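Local atomic coordinates of arylmalonate decarboxylase (Bordetella bronchiseptica, PDB entry 3IXL), a protein that catalyses the enantioselective decarboxylation of 2-aryl-2-methylmalonate to 2-arylpropionate and carbon dioxide. Residues S76-R81 with T103-V108; V120-A125 with R133-L138; A165-L170 with L191-A196; G183-S188 with P207-S212; S212-W217 with G234-E239. The protein carries 2 engineered substitutions. All coordinates share one frame; numbering follows the deposited sequence.

Contact 1: S76-R81 with T103-V108; sequences SLSFYR and TMSTAV. With PAC (2-phenylacetic acid), chain C.
Ser78 and Ser105 link the one-turn helix 75-79 to the first turn of helix 104-114 in an alpha/beta fold of the aspartate/glutamate racemase clan, where the segments that follow the neighbouring parallel strands 67-72 and 101-103 meet beside the ligand pocket. The polar link comes first. Ser105 OG donates to Ser78 OG at 2.8 Å, and Ser105 N adds a longer, bent bond to Ser78 OG (3.3 Å, 141° at the hydrogen). With chi1 at 56°, Ser78 OG lies between its own backbone N and carbonyl carbon, where its own proton has the carbonyl oxygens of Thr75 and the engineered Cys74 within bonding reach. One hydroxyl thus bridges the two helices. Thr103, the N-cap of helix 104-114, accepts at OG1 from Thr106 N (3.0 Å, 173°), and OG1 is also hydrogen-bonded to Asn86.

Close packing flanks this link. Ser78 CB rests 3.7 Å from Thr103 CB, and Ser105 OG comes up to the edge of the Phe79 ring, near its plane, 3.5 Å from Phe79 CD2.

The third group concerns 2-phenylacetic acid. Its O2 is gripped by Ser76 N at 2.8 Å and by Ser76 OG at 2.7 Å, the hydroxyl being bonded in turn to Tyr48. Thr75, Tyr126 and Gly189 are further hydrogen-bond partners of the ligand. From helix 104-114, Met104 SD comes within 3.9 Å of the other carboxylate oxygen, O1.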
# COMPACT_ATOMS: atom_id res chain seq x y z
N SER A 76 0.51 -7.03 1.04
CA SER A 76 0.83 -8.37 1.52
C SER A 76 1.32 -9.31 0.42
O SER A 76 2.19 -10.15 0.67
CB SER A 76 -0.32 -8.95 2.35
OG SER A 76 -1.53 -8.97 1.62
N LEU A 77 0.80 -9.17 -0.79
CA LEU A 77 1.29 -9.97 -1.91
C LEU A 77 2.77 -9.70 -2.15
O LEU A 77 3.51 -10.58 -2.59
CB LEU A 77 0.49 -9.64 -3.18
CG LEU A 77 0.39 -10.51 -4.41
CD1 LEU A 77 0.21 -11.97 -4.07
CD2 LEU A 77 -0.83 -10.01 -5.12
N SER A 78 3.20 -8.47 -1.84
CA SER A 78 4.59 -8.08 -2.04
C SER A 78 5.52 -8.25 -0.82
O SER A 78 6.73 -8.33 -1.01
CB SER A 78 4.70 -6.67 -2.65
OG SER A 78 4.02 -5.68 -1.89
N PHE A 79 4.96 -8.37 0.39
CA PHE A 79 5.81 -8.59 1.58
C PHE A 79 5.80 -10.00 2.16
O PHE A 79 6.64 -10.31 3.02
CB PHE A 79 5.61 -7.52 2.69
CG PHE A 79 4.29 -7.61 3.46
CD1 PHE A 79 3.97 -8.73 4.23
CD2 PHE A 79 3.41 -6.53 3.46
CE1 PHE A 79 2.76 -8.80 4.94
CE2 PHE A 79 2.21 -6.57 4.17
CZ PHE A 79 1.89 -7.71 4.91
N TYR A 80 4.87 -10.86 1.73
CA TYR A 80 4.66 -12.12 2.47
C TYR A 80 5.82 -13.10 2.45
O TYR A 80 5.87 -14.01 3.27
CB TYR A 80 3.36 -12.83 2.08
CG TYR A 80 3.36 -13.67 0.81
CD1 TYR A 80 3.41 -13.07 -0.46
CD2 TYR A 80 3.20 -15.06 0.87
CE1 TYR A 80 3.36 -13.84 -1.61
CE2 TYR A 80 3.12 -15.83 -0.29
CZ TYR A 80 3.21 -15.21 -1.53
OH TYR A 80 3.12 -15.97 -2.68
N ARG A 81 6.73 -12.91 1.50
CA ARG A 81 7.89 -13.79 1.36
C ARG A 81 9.17 -13.11 1.83
O ARG A 81 10.25 -13.69 1.72
CB ARG A 81 8.02 -14.24 -0.09
CG ARG A 81 6.99 -15.29 -0.47
CD ARG A 81 7.07 -15.63 -1.94
NE ARG A 81 6.28 -16.81 -2.28
CZ ARG A 81 5.97 -17.18 -3.52
NH1 ARG A 81 6.38 -16.46 -4.56
NH2 ARG A 81 5.25 -18.28 -3.71
N THR A 103 6.07 -1.63 -5.98
CA THR A 103 5.06 -2.41 -5.26
C THR A 103 4.54 -1.59 -4.09
O THR A 103 5.20 -0.64 -3.63
CB THR A 103 5.60 -3.71 -4.66
OG1 THR A 103 6.45 -3.40 -3.54
CG2 THR A 103 6.35 -4.58 -5.69
N MET A 104 3.37 -1.97 -3.59
CA MET A 104 2.79 -1.29 -2.44
C MET A 104 3.65 -1.45 -1.18
O MET A 104 3.64 -0.57 -0.32
CB MET A 104 1.35 -1.78 -2.22
CG MET A 104 0.57 -1.07 -1.13
SD MET A 104 -1.17 -1.54 -1.24
CE MET A 104 -1.73 -0.45 -2.54
N SER A 105 4.40 -2.54 -1.07
CA SER A 105 5.34 -2.66 0.05
C SER A 105 6.49 -1.66 -0.06
O SER A 105 6.87 -1.04 0.94
CB SER A 105 5.89 -4.07 0.17
OG SER A 105 4.91 -4.94 0.71
N THR A 106 7.06 -1.50 -1.26
CA THR A 106 8.06 -0.47 -1.46
C THR A 106 7.47 0.92 -1.19
O THR A 106 8.12 1.78 -0.60
CB THR A 106 8.60 -0.55 -2.88
OG1 THR A 106 9.37 -1.75 -2.98
CG2 THR A 106 9.45 0.67 -3.25
N ALA A 107 6.22 1.11 -1.61
CA ALA A 107 5.54 2.38 -1.36
C ALA A 107 5.48 2.73 0.12
O ALA A 107 5.75 3.86 0.50
CB ALA A 107 4.13 2.35 -1.95
N VAL A 108 5.11 1.76 0.96
CA VAL A 108 4.98 2.10 2.37
C VAL A 108 6.35 2.28 3.02
O VAL A 108 6.51 3.14 3.90
CB VAL A 108 4.07 1.13 3.18
CG1 VAL A 108 2.66 1.09 2.60
CG2 VAL A 108 4.65 -0.25 3.24
C1 PAC C . -2.94 -5.73 0.99
C2 PAC C . -4.17 -6.49 0.54
C1' PAC C . -5.16 -5.86 -0.42
C2' PAC C . -6.48 -6.31 -0.31
C3' PAC C . -7.48 -5.81 -1.15
C4' PAC C . -7.16 -4.86 -2.10
C5' PAC C . -5.84 -4.39 -2.22
C6' PAC C . -4.84 -4.90 -1.38
O1 PAC C . -2.70 -4.54 0.64
O2 PAC C . -2.16 -6.38 1.75

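Contact 2: V120-A125 with R133-L138; sequences VALATA and RLAAFL
Strand 120-124, through Val120, Leu122 and Thr124, faces helix 133-138 at an axis distance of 10.8 Å, the two running nearly antiparallel with 150° between their directions. That separation leaves room for one interlocked layer of aliphatic side chains. Every second strand residue points to the helix, which answers with Leu134, Ala135 and Leu138, two of them one turn apart.

Leu122 supplies the middle of the layer and uses both of its branches. CD2 meets Leu138 CD1 at 3.6 Å, the two side chains sliding past each other in opposite directions. CD1 reaches Leu134 CD2 tip to tip at 4.2 Å and also approaches Ala135 CB, at 4.4 Å. Leu138 CD1 has a second neighbour, Val120 CG1, at 4.2 Å, and here the side chains cross at about a right angle.

At the far end Thr124 turns its methyl group to the helix: CG2 stands 3.9 Å from Leu134 CD2, again tip to tip. A chi1 of 86° sets that methyl opposite the carbonyl carbon and leaves the hydroxyl pointing another way, where it is bonded to Asn131 and to the backbone N of Tyr126, a residue of the ligand pocket. The leucines continue the packing beyond the two segments, Leu138 onto Leu109 and Leu134 onto Leu185 of the neighbouring strand 183-187.

This is the first half of a beta-alpha-beta crossover, strand 119-124 to helix 128-140 to strand 144-145, with the returning helix laid on one face of the parallel sheet.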
# COMPACT_ATOMS: atom_id res chain seq x y z
N VAL A 120 7.55 2.03 14.36
CA VAL A 120 6.27 2.11 13.67
C VAL A 120 5.23 1.20 14.31
O VAL A 120 5.43 -0.01 14.42
CB VAL A 120 6.45 1.81 12.15
CG1 VAL A 120 7.06 0.43 11.88
CG2 VAL A 120 5.13 2.02 11.39
N ALA A 121 4.13 1.80 14.75
CA ALA A 121 3.00 1.04 15.26
C ALA A 121 2.21 0.51 14.06
O ALA A 121 2.07 1.22 13.06
CB ALA A 121 2.12 1.92 16.13
N LEU A 122 1.71 -0.72 14.18
CA LEU A 122 0.98 -1.35 13.07
C LEU A 122 -0.51 -1.43 13.34
O LEU A 122 -0.94 -1.94 14.38
CB LEU A 122 1.51 -2.77 12.84
CG LEU A 122 3.02 -2.98 12.68
CD1 LEU A 122 3.38 -4.45 12.44
CD2 LEU A 122 3.58 -2.09 11.58
N ALA A 123 -1.30 -0.92 12.40
CA ALA A 123 -2.76 -1.00 12.46
C ALA A 123 -3.13 -1.67 11.16
O ALA A 123 -2.96 -1.07 10.10
CB ALA A 123 -3.37 0.40 12.54
N THR A 124 -3.59 -2.92 11.21
CA THR A 124 -3.76 -3.67 9.95
C THR A 124 -5.12 -4.33 9.84
O THR A 124 -5.85 -4.46 10.83
CB THR A 124 -2.72 -4.79 9.78
OG1 THR A 124 -3.20 -5.97 10.43
CG2 THR A 124 -1.34 -4.39 10.31
N ALA A 125 -5.44 -4.76 8.62
CA ALA A 125 -6.68 -5.45 8.34
C ALA A 125 -6.54 -6.96 8.55
O ALA A 125 -7.54 -7.67 8.50
CB ALA A 125 -7.13 -5.17 6.91
N ARG A 133 4.43 -11.64 9.17
CA ARG A 133 5.23 -11.45 7.97
C ARG A 133 5.49 -9.97 7.70
O ARG A 133 6.59 -9.59 7.27
CB ARG A 133 4.55 -12.11 6.77
CG ARG A 133 4.53 -13.64 6.85
CD ARG A 133 3.55 -14.24 5.86
NE ARG A 133 3.30 -15.67 6.06
CZ ARG A 133 3.66 -16.63 5.21
NH1 ARG A 133 4.32 -16.35 4.10
NH2 ARG A 133 3.35 -17.89 5.51
N LEU A 134 4.50 -9.12 7.97
CA LEU A 134 4.68 -7.69 7.86
C LEU A 134 5.77 -7.21 8.82
O LEU A 134 6.69 -6.51 8.41
CB LEU A 134 3.36 -6.95 8.13
CG LEU A 134 3.42 -5.42 8.18
CD1 LEU A 134 3.97 -4.83 6.90
CD2 LEU A 134 2.06 -4.82 8.50
N ALA A 135 5.67 -7.61 10.09
CA ALA A 135 6.69 -7.23 11.07
C ALA A 135 8.09 -7.69 10.68
O ALA A 135 9.06 -6.93 10.82
CB ALA A 135 6.33 -7.74 12.46
N ALA A 136 8.20 -8.91 10.16
CA ALA A 136 9.50 -9.44 9.72
C ALA A 136 10.07 -8.65 8.55
O ALA A 136 11.27 -8.36 8.50
CB ALA A 136 9.38 -10.92 9.38
N PHE A 137 9.20 -8.32 7.59
CA PHE A 137 9.57 -7.51 6.43
C PHE A 137 10.11 -6.15 6.88
O PHE A 137 11.18 -5.72 6.44
CB PHE A 137 8.36 -7.34 5.50
CG PHE A 137 8.58 -6.36 4.37
CD1 PHE A 137 9.26 -6.74 3.21
CD2 PHE A 137 8.09 -5.08 4.46
CE1 PHE A 137 9.46 -5.83 2.17
CE2 PHE A 137 8.29 -4.16 3.43
CZ PHE A 137 8.97 -4.54 2.29
N LEU A 138 9.36 -5.48 7.75
CA LEU A 138 9.79 -4.16 8.23
C LEU A 138 11.14 -4.23 8.95
O LEU A 138 12.00 -3.38 8.73
CB LEU A 138 8.72 -3.50 9.10
CG LEU A 138 7.39 -3.20 8.40
CD1 LEU A 138 6.32 -2.85 9.43
CD2 LEU A 138 7.53 -2.08 7.38

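Contact 3: A165-L170 with L191-A196; sequences ATLVDL and LLTLDA
Leu167 lies over the loop 191-196 and touches it at four residues. Its CD2 packs against the fork of Leu191, 3.9 Å from Leu191 CD1 and 4.0 Å from Leu191 CD2, the two side chains crossing obliquely. Its CD1 is directed at the backbone instead, lying 3.3 Å from Leu192 O and 4.1 Å from Thr193 CG2. Nearer the root of the side chain, Leu167 CB meets Ala196 CB at 4.0 Å. With chi1 at -65° and chi2 at 169°, the chain extends far enough from the helix for its two methyls to serve different loop residues.

Val168 extends the patch to the start of the following helix. Here the backbones are close, with Val168 CA and Ala196 CA 5.3 Å apart, consistent with the small residue opposite. Val168 CG2 touches Ala196 CA at 3.7 Å, and the methyl of Ala196 touches both this branch and Leu167 CB.

The segments are joined by van der Waals packing, without a hydrogen bond between them. The polar group of Thr193 is used on another side: while its methyl faces Leu167, its hydroxyl is bonded to Ser210 OG. The loop is fixed on its outer side as well, Asp195 forming a salt bridge with Arg26.

Leu191 directly follows Gly189 and Gly190 of the ligand pocket, and its side chain is about 8 Å from the bound 2-phenylacetic acid. The contact lays helix 164-176 against the loop that leads from strand 183-187 to helix 196-204, while Thr193 and Leu194 lean on Pro213 of helix 211-222.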
# COMPACT_ATOMS: atom_id res chain seq x y z
N ALA A 165 -14.45 5.53 11.17
CA ALA A 165 -14.27 5.63 12.63
C ALA A 165 -13.62 4.38 13.23
O ALA A 165 -12.83 4.48 14.17
CB ALA A 165 -15.60 5.93 13.31
N THR A 166 -13.93 3.22 12.67
CA THR A 166 -13.28 1.98 13.08
C THR A 166 -11.78 2.05 12.79
O THR A 166 -10.96 1.62 13.59
CB THR A 166 -13.92 0.77 12.37
OG1 THR A 166 -15.28 0.63 12.81
CG2 THR A 166 -13.15 -0.52 12.66
N LEU A 167 -11.43 2.60 11.63
CA LEU A 167 -10.02 2.71 11.26
C LEU A 167 -9.27 3.74 12.12
O LEU A 167 -8.12 3.51 12.51
CB LEU A 167 -9.88 3.06 9.78
CG LEU A 167 -10.39 1.99 8.82
CD1 LEU A 167 -10.47 2.52 7.40
CD2 LEU A 167 -9.51 0.73 8.90
N VAL A 168 -9.93 4.86 12.44
CA VAL A 168 -9.32 5.83 13.34
C VAL A 168 -9.03 5.18 14.69
O VAL A 168 -7.95 5.33 15.26
CB VAL A 168 -10.22 7.09 13.53
CG1 VAL A 168 -9.70 7.98 14.67
CG2 VAL A 168 -10.32 7.88 12.22
N ASP A 169 -10.02 4.47 15.21
CA ASP A 169 -9.88 3.80 16.50
C ASP A 169 -8.78 2.73 16.48
O ASP A 169 -8.03 2.58 17.45
CB ASP A 169 -11.21 3.18 16.91
CG ASP A 169 -11.09 2.37 18.17
OD1 ASP A 169 -10.94 2.98 19.24
OD2 ASP A 169 -11.13 1.12 18.06
N LEU A 170 -8.69 1.98 15.38
CA LEU A 170 -7.64 0.97 15.24
C LEU A 170 -6.24 1.59 15.33
O LEU A 170 -5.36 1.06 16.01
CB LEU A 170 -7.81 0.26 13.90
CG LEU A 170 -6.89 -0.93 13.62
CD1 LEU A 170 -7.25 -2.13 14.51
CD2 LEU A 170 -6.97 -1.31 12.14
N LEU A 191 -8.54 -1.28 2.34
CA LEU A 191 -9.22 -0.37 3.25
C LEU A 191 -9.41 0.99 2.62
O LEU A 191 -8.56 1.46 1.84
CB LEU A 191 -8.39 -0.22 4.53
CG LEU A 191 -8.17 -1.50 5.36
CD1 LEU A 191 -7.16 -1.23 6.46
CD2 LEU A 191 -9.48 -2.00 5.93
N LEU A 192 -10.52 1.63 2.96
CA LEU A 192 -10.81 2.99 2.51
C LEU A 192 -10.46 3.93 3.65
O LEU A 192 -11.24 4.14 4.58
CB LEU A 192 -12.27 3.12 2.05
CG LEU A 192 -12.59 2.30 0.80
CD1 LEU A 192 -14.09 2.12 0.61
CD2 LEU A 192 -11.95 2.92 -0.45
N THR A 193 -9.27 4.50 3.57
CA THR A 193 -8.62 5.15 4.70
C THR A 193 -8.48 6.67 4.58
O THR A 193 -7.96 7.29 5.50
CB THR A 193 -7.19 4.61 4.90
OG1 THR A 193 -6.37 4.96 3.77
CG2 THR A 193 -7.20 3.08 5.06
N LEU A 194 -8.90 7.25 3.46
CA LEU A 194 -8.58 8.66 3.21
C LEU A 194 -9.13 9.64 4.25
O LEU A 194 -8.49 10.64 4.54
CB LEU A 194 -8.98 9.09 1.79
CG LEU A 194 -8.09 8.58 0.65
CD1 LEU A 194 -8.66 9.03 -0.68
CD2 LEU A 194 -6.67 9.05 0.79
N ASP A 195 -10.31 9.36 4.80
CA ASP A 195 -10.88 10.25 5.82
C ASP A 195 -10.31 9.95 7.21
O ASP A 195 -10.31 10.82 8.09
CB ASP A 195 -12.40 10.16 5.84
CG ASP A 195 -13.04 10.78 4.61
OD1 ASP A 195 -12.43 11.68 3.99
OD2 ASP A 195 -14.17 10.38 4.27
N ALA A 196 -9.78 8.74 7.39
CA ALA A 196 -9.19 8.35 8.68
C ALA A 196 -7.85 9.01 8.93
O ALA A 196 -7.56 9.45 10.05
CB ALA A 196 -9.06 6.83 8.78

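Contact 4: G183-S188 with P207-S212; sequences GILLSS and PVVSSS. Engineered in segment 183-188: Ser188 (natural residue Cys). With PAC (2-phenylacetic acid), chain C.
Ser211 OG has two hydrogen-bond partners: Ser188 N donates to it at 2.8 Å in a nearly straight bond (166°), and Thr75 OG1 is the other. Behind this junction runs a regular parallel ladder, with strands 183-187 and 208-210 inclined by only 17°. Ile184 N bonds to Pro207 O (3.0 Å) and Val209 N to Ile184 O (2.9 Å). Leu186 N then reaches Val209 O (2.8 Å), and Ser211 N closes the series on Leu186 O (3.0 Å).

Beyond the ladder the chains diverge, and a water takes over, donating to Ser188 O, accepting from Ser212 N and also bonded to Ser210 OG, which is itself bonded to Thr193 OG1. Ser188, engineered in place of cysteine, has its OG opposite the backbone N (chi1 -178°), which turns it to the ligand, 3.7 Å from C2 of 2-phenylacetic acid; the same oxygen is hydrogen-bonded to Gly190 N.

Side chains pack on both faces: Leu186 CB meets Val208 CG1 at 4.1 Å, and Leu185 CD1 meets Val209 CG1 on the other. Helix 196-204 lies on the Ile184 and Val208 side, helix 104-114 packs on Leu185 and Val209, and strand 119-124 continues the sheet beyond strand 183-187.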
# COMPACT_ATOMS: atom_id res chain seq x y z
N GLY A 183 5.42 6.84 14.31
CA GLY A 183 4.32 6.92 13.37
C GLY A 183 3.58 5.60 13.30
O GLY A 183 3.88 4.67 14.03
N ILE A 184 2.62 5.56 12.39
CA ILE A 184 1.71 4.42 12.28
C ILE A 184 1.66 3.95 10.83
O ILE A 184 1.55 4.77 9.91
CB ILE A 184 0.28 4.81 12.76
CG1 ILE A 184 0.32 5.29 14.22
CG2 ILE A 184 -0.70 3.65 12.59
CD1 ILE A 184 -0.88 6.13 14.64
N LEU A 185 1.74 2.64 10.65
CA LEU A 185 1.45 2.04 9.35
C LEU A 185 0.05 1.44 9.41
O LEU A 185 -0.22 0.54 10.21
CB LEU A 185 2.48 0.96 8.99
CG LEU A 185 2.17 0.15 7.73
CD1 LEU A 185 2.15 1.04 6.49
CD2 LEU A 185 3.21 -0.97 7.56
N LEU A 186 -0.84 1.95 8.57
CA LEU A 186 -2.18 1.42 8.41
C LEU A 186 -2.14 0.55 7.15
O LEU A 186 -2.11 1.05 6.02
CB LEU A 186 -3.19 2.57 8.30
CG LEU A 186 -4.67 2.28 8.06
CD1 LEU A 186 -5.25 1.27 9.07
CD2 LEU A 186 -5.42 3.61 8.15
N SER A 187 -2.11 -0.76 7.36
CA SER A 187 -1.78 -1.68 6.28
C SER A 187 -2.98 -2.44 5.76
O SER A 187 -3.75 -3.05 6.51
CB SER A 187 -0.66 -2.65 6.69
OG SER A 187 -0.11 -3.28 5.54
N SER A 188 -3.09 -2.38 4.43
CA SER A 188 -4.01 -3.09 3.53
C SER A 188 -4.59 -2.10 2.56
O SER A 188 -5.28 -1.15 2.95
CB SER A 188 -5.14 -3.85 4.19
OG SER A 188 -5.88 -4.51 3.16
N PRO A 207 2.71 10.96 12.13
CA PRO A 207 2.25 10.66 10.77
C PRO A 207 1.71 9.24 10.62
O PRO A 207 2.12 8.33 11.35
CB PRO A 207 3.51 10.85 9.92
CG PRO A 207 4.63 10.56 10.85
CD PRO A 207 4.19 10.98 12.22
N VAL A 208 0.80 9.09 9.67
CA VAL A 208 0.26 7.79 9.26
C VAL A 208 0.61 7.52 7.81
O VAL A 208 0.40 8.37 6.94
CB VAL A 208 -1.28 7.75 9.39
CG1 VAL A 208 -1.84 6.40 8.92
CG2 VAL A 208 -1.71 8.02 10.81
N VAL A 209 1.13 6.33 7.55
CA VAL A 209 1.32 5.85 6.18
C VAL A 209 0.31 4.75 5.96
O VAL A 209 0.29 3.77 6.71
CB VAL A 209 2.77 5.36 5.93
CG1 VAL A 209 2.90 4.73 4.54
CG2 VAL A 209 3.75 6.52 6.05
N SER A 210 -0.54 4.91 4.95
CA SER A 210 -1.61 3.97 4.67
C SER A 210 -1.34 3.31 3.32
O SER A 210 -0.96 4.00 2.37
CB SER A 210 -2.96 4.70 4.67
OG SER A 210 -4.01 3.81 4.37
N SER A 211 -1.56 2.00 3.24
CA SER A 211 -1.22 1.22 2.03
C SER A 211 -1.70 1.82 0.70
O SER A 211 -0.89 2.06 -0.20
CB SER A 211 -1.77 -0.21 2.14
OG SER A 211 -1.05 -0.97 3.07
N SER A 212 -3.01 2.00 0.54
CA SER A 212 -3.53 2.43 -0.76
C SER A 212 -3.03 3.84 -1.13
O SER A 212 -2.44 4.03 -2.19
CB SER A 212 -5.05 2.32 -0.81
OG SER A 212 -5.52 2.59 -2.11
C1 PAC C . -2.94 -5.73 0.99
C2 PAC C . -4.17 -6.49 0.54
C1' PAC C . -5.16 -5.86 -0.42
C2' PAC C . -6.48 -6.31 -0.31
C3' PAC C . -7.48 -5.81 -1.15
C4' PAC C . -7.16 -4.86 -2.10
C5' PAC C . -5.84 -4.39 -2.22
C6' PAC C . -4.84 -4.90 -1.38
O1 PAC C . -2.70 -4.54 0.64
O2 PAC C . -2.16 -6.38 1.75
O HOH W 1 -4.86 1.64 2.62

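Contact 5: S212-W217 with G234-E239; sequences SPAGFW and GRLFDE
Facing Pro213, Ala214 and Trp217, the short helix 235-238 presents Leu236 and Phe237 in succession. Gly234 stands at its N-cap. Arg235 points elsewhere and braces its own segment, its NE forming a salt bridge to Glu239 OE2 (2.8 Å).

Leu236 puts its branches over one face of the indole. Its CD1 sits over the six-membered ring of Trp217, 3.7 Å from the centroid and only 13° off the ring normal, a clear CH-pi contact, while CD2 touches both the indole, at Trp217 CG, and Ala214 CB, the latter at 4.1 Å. The chi1 of -178° places the whole isobutyl group across the ring, at about a right angle to the tryptophan side chain.

Phe237 then receives the edge of the same indole on its face: the five-membered ring and the phenyl ring have centroids 5.5 Å apart and planes at 89°, an offset edge-to-face pair. At its own edge, Phe237 CZ comes to 3.3 Å from Pro213 O, close to the ring plane, and the ring edge also meets Pro213 CB.

Water 2 completes the contact, accepting from Trp217 NE1 (3.1 Å) and donating to Leu236 O (2.9 Å) and Phe237 O (3.2 Å). The chemistry is thus mainly dispersive and aromatic, with one polar bridge. Both the indole N-H and two carbonyls of the short helix find a partner in the same water, which, together with the CH-pi and edge-to-face contacts, probably restricts rotation of the indole.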
# COMPACT_ATOMS: atom_id res chain seq x y z
N SER A 212 -3.01 2.00 0.54
CA SER A 212 -3.53 2.43 -0.76
C SER A 212 -3.03 3.84 -1.13
O SER A 212 -2.44 4.03 -2.19
CB SER A 212 -5.05 2.32 -0.81
OG SER A 212 -5.52 2.59 -2.11
N PRO A 213 -3.24 4.83 -0.25
CA PRO A 213 -2.73 6.17 -0.57
C PRO A 213 -1.21 6.19 -0.81
O PRO A 213 -0.75 6.84 -1.75
CB PRO A 213 -3.13 6.99 0.66
CG PRO A 213 -4.34 6.26 1.19
CD PRO A 213 -3.99 4.82 1.02
N ALA A 214 -0.44 5.46 0.00
CA ALA A 214 1.02 5.41 -0.23
C ALA A 214 1.33 4.79 -1.59
O ALA A 214 2.24 5.25 -2.27
CB ALA A 214 1.72 4.63 0.88
N GLY A 215 0.56 3.77 -1.99
CA GLY A 215 0.75 3.17 -3.31
C GLY A 215 0.59 4.20 -4.43
O GLY A 215 1.39 4.23 -5.37
N PHE A 216 -0.44 5.04 -4.32
CA PHE A 216 -0.63 6.11 -5.29
C PHE A 216 0.51 7.12 -5.26
O PHE A 216 1.04 7.48 -6.30
CB PHE A 216 -1.97 6.81 -5.08
CG PHE A 216 -3.13 6.06 -5.65
CD1 PHE A 216 -3.84 5.15 -4.88
CD2 PHE A 216 -3.47 6.22 -6.99
CE1 PHE A 216 -4.89 4.42 -5.43
CE2 PHE A 216 -4.52 5.50 -7.55
CZ PHE A 216 -5.23 4.59 -6.78
N TRP A 217 0.87 7.56 -4.07
CA TRP A 217 1.94 8.54 -3.89
C TRP A 217 3.23 8.02 -4.54
O TRP A 217 3.93 8.75 -5.24
CB TRP A 217 2.13 8.77 -2.39
CG TRP A 217 3.33 9.60 -2.04
CD1 TRP A 217 3.41 10.96 -2.03
CD2 TRP A 217 4.61 9.11 -1.62
NE1 TRP A 217 4.67 11.35 -1.64
CE2 TRP A 217 5.43 10.24 -1.39
CE3 TRP A 217 5.14 7.83 -1.43
CZ2 TRP A 217 6.76 10.12 -0.98
CZ3 TRP A 217 6.47 7.72 -1.02
CH2 TRP A 217 7.26 8.85 -0.80
N GLY A 234 -3.14 13.74 4.45
CA GLY A 234 -2.07 13.36 5.35
C GLY A 234 -0.74 14.01 5.03
O GLY A 234 -0.52 14.47 3.90
N ARG A 235 0.15 13.99 6.01
CA ARG A 235 1.48 14.55 5.87
C ARG A 235 2.29 13.96 4.71
O ARG A 235 3.12 14.65 4.11
CB ARG A 235 2.24 14.41 7.18
CG ARG A 235 1.72 15.40 8.24
CD ARG A 235 2.24 15.12 9.63
NE ARG A 235 3.69 15.09 9.69
CZ ARG A 235 4.37 14.77 10.78
NH1 ARG A 235 3.72 14.48 11.90
NH2 ARG A 235 5.69 14.74 10.75
N LEU A 236 2.06 12.69 4.38
CA LEU A 236 2.79 12.09 3.26
C LEU A 236 2.64 12.95 2.01
O LEU A 236 3.61 13.24 1.30
CB LEU A 236 2.29 10.66 2.98
CG LEU A 236 3.05 9.96 1.85
CD1 LEU A 236 4.52 9.77 2.16
CD2 LEU A 236 2.40 8.62 1.53
N PHE A 237 1.41 13.37 1.76
CA PHE A 237 1.10 14.16 0.58
C PHE A 237 1.40 15.63 0.76
O PHE A 237 1.97 16.27 -0.13
CB PHE A 237 -0.37 13.99 0.20
CG PHE A 237 -0.73 12.59 -0.15
CD1 PHE A 237 -1.29 11.74 0.80
CD2 PHE A 237 -0.45 12.09 -1.41
CE1 PHE A 237 -1.60 10.41 0.47
CE2 PHE A 237 -0.75 10.77 -1.74
CZ PHE A 237 -1.32 9.93 -0.81
N ASP A 238 1.01 16.16 1.91
CA ASP A 238 1.04 17.61 2.07
C ASP A 238 2.42 18.17 2.36
O ASP A 238 2.66 19.37 2.19
CB ASP A 238 -0.02 18.06 3.08
CG ASP A 238 -1.44 17.87 2.55
OD1 ASP A 238 -1.61 17.52 1.35
OD2 ASP A 238 -2.39 18.04 3.35
N GLU A 239 3.35 17.30 2.76
CA GLU A 239 4.72 17.76 3.03
C GLU A 239 5.61 17.80 1.78
O GLU A 239 6.73 17.27 1.76
CB GLU A 239 5.33 17.00 4.20
CG GLU A 239 4.63 17.35 5.50
CD GLU A 239 5.26 16.71 6.72
OE1 GLU A 239 6.24 15.95 6.60
OE2 GLU A 239 4.75 16.97 7.83
O HOH W 2 4.40 14.41 -1.20

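From the N terminus, contact 1 closes the loop between residues 76-81 and 103-108, and contact 2 follows in series with the short loop from 120-125 to 133-138. The two touch through Phe79, Ser105 and Phe137, joining helices 75-79 and 104-114 to helix 128-140. Contacts 3 and 4 cross, because strand 183-187 opens contact 4 before loop 191-196 closes contact 3, and a Thr193-Ser210 hydrogen bond links them. Contact 4 also shares its sheet with contact 2 through strand 119-124. Contact 5 comes last, in series, sharing Ser212 with contact 4 and tying the C-terminal helix 235-238 to helix 211-222. Contacts 1 and 4 both reach the bound 2-phenylacetic acid.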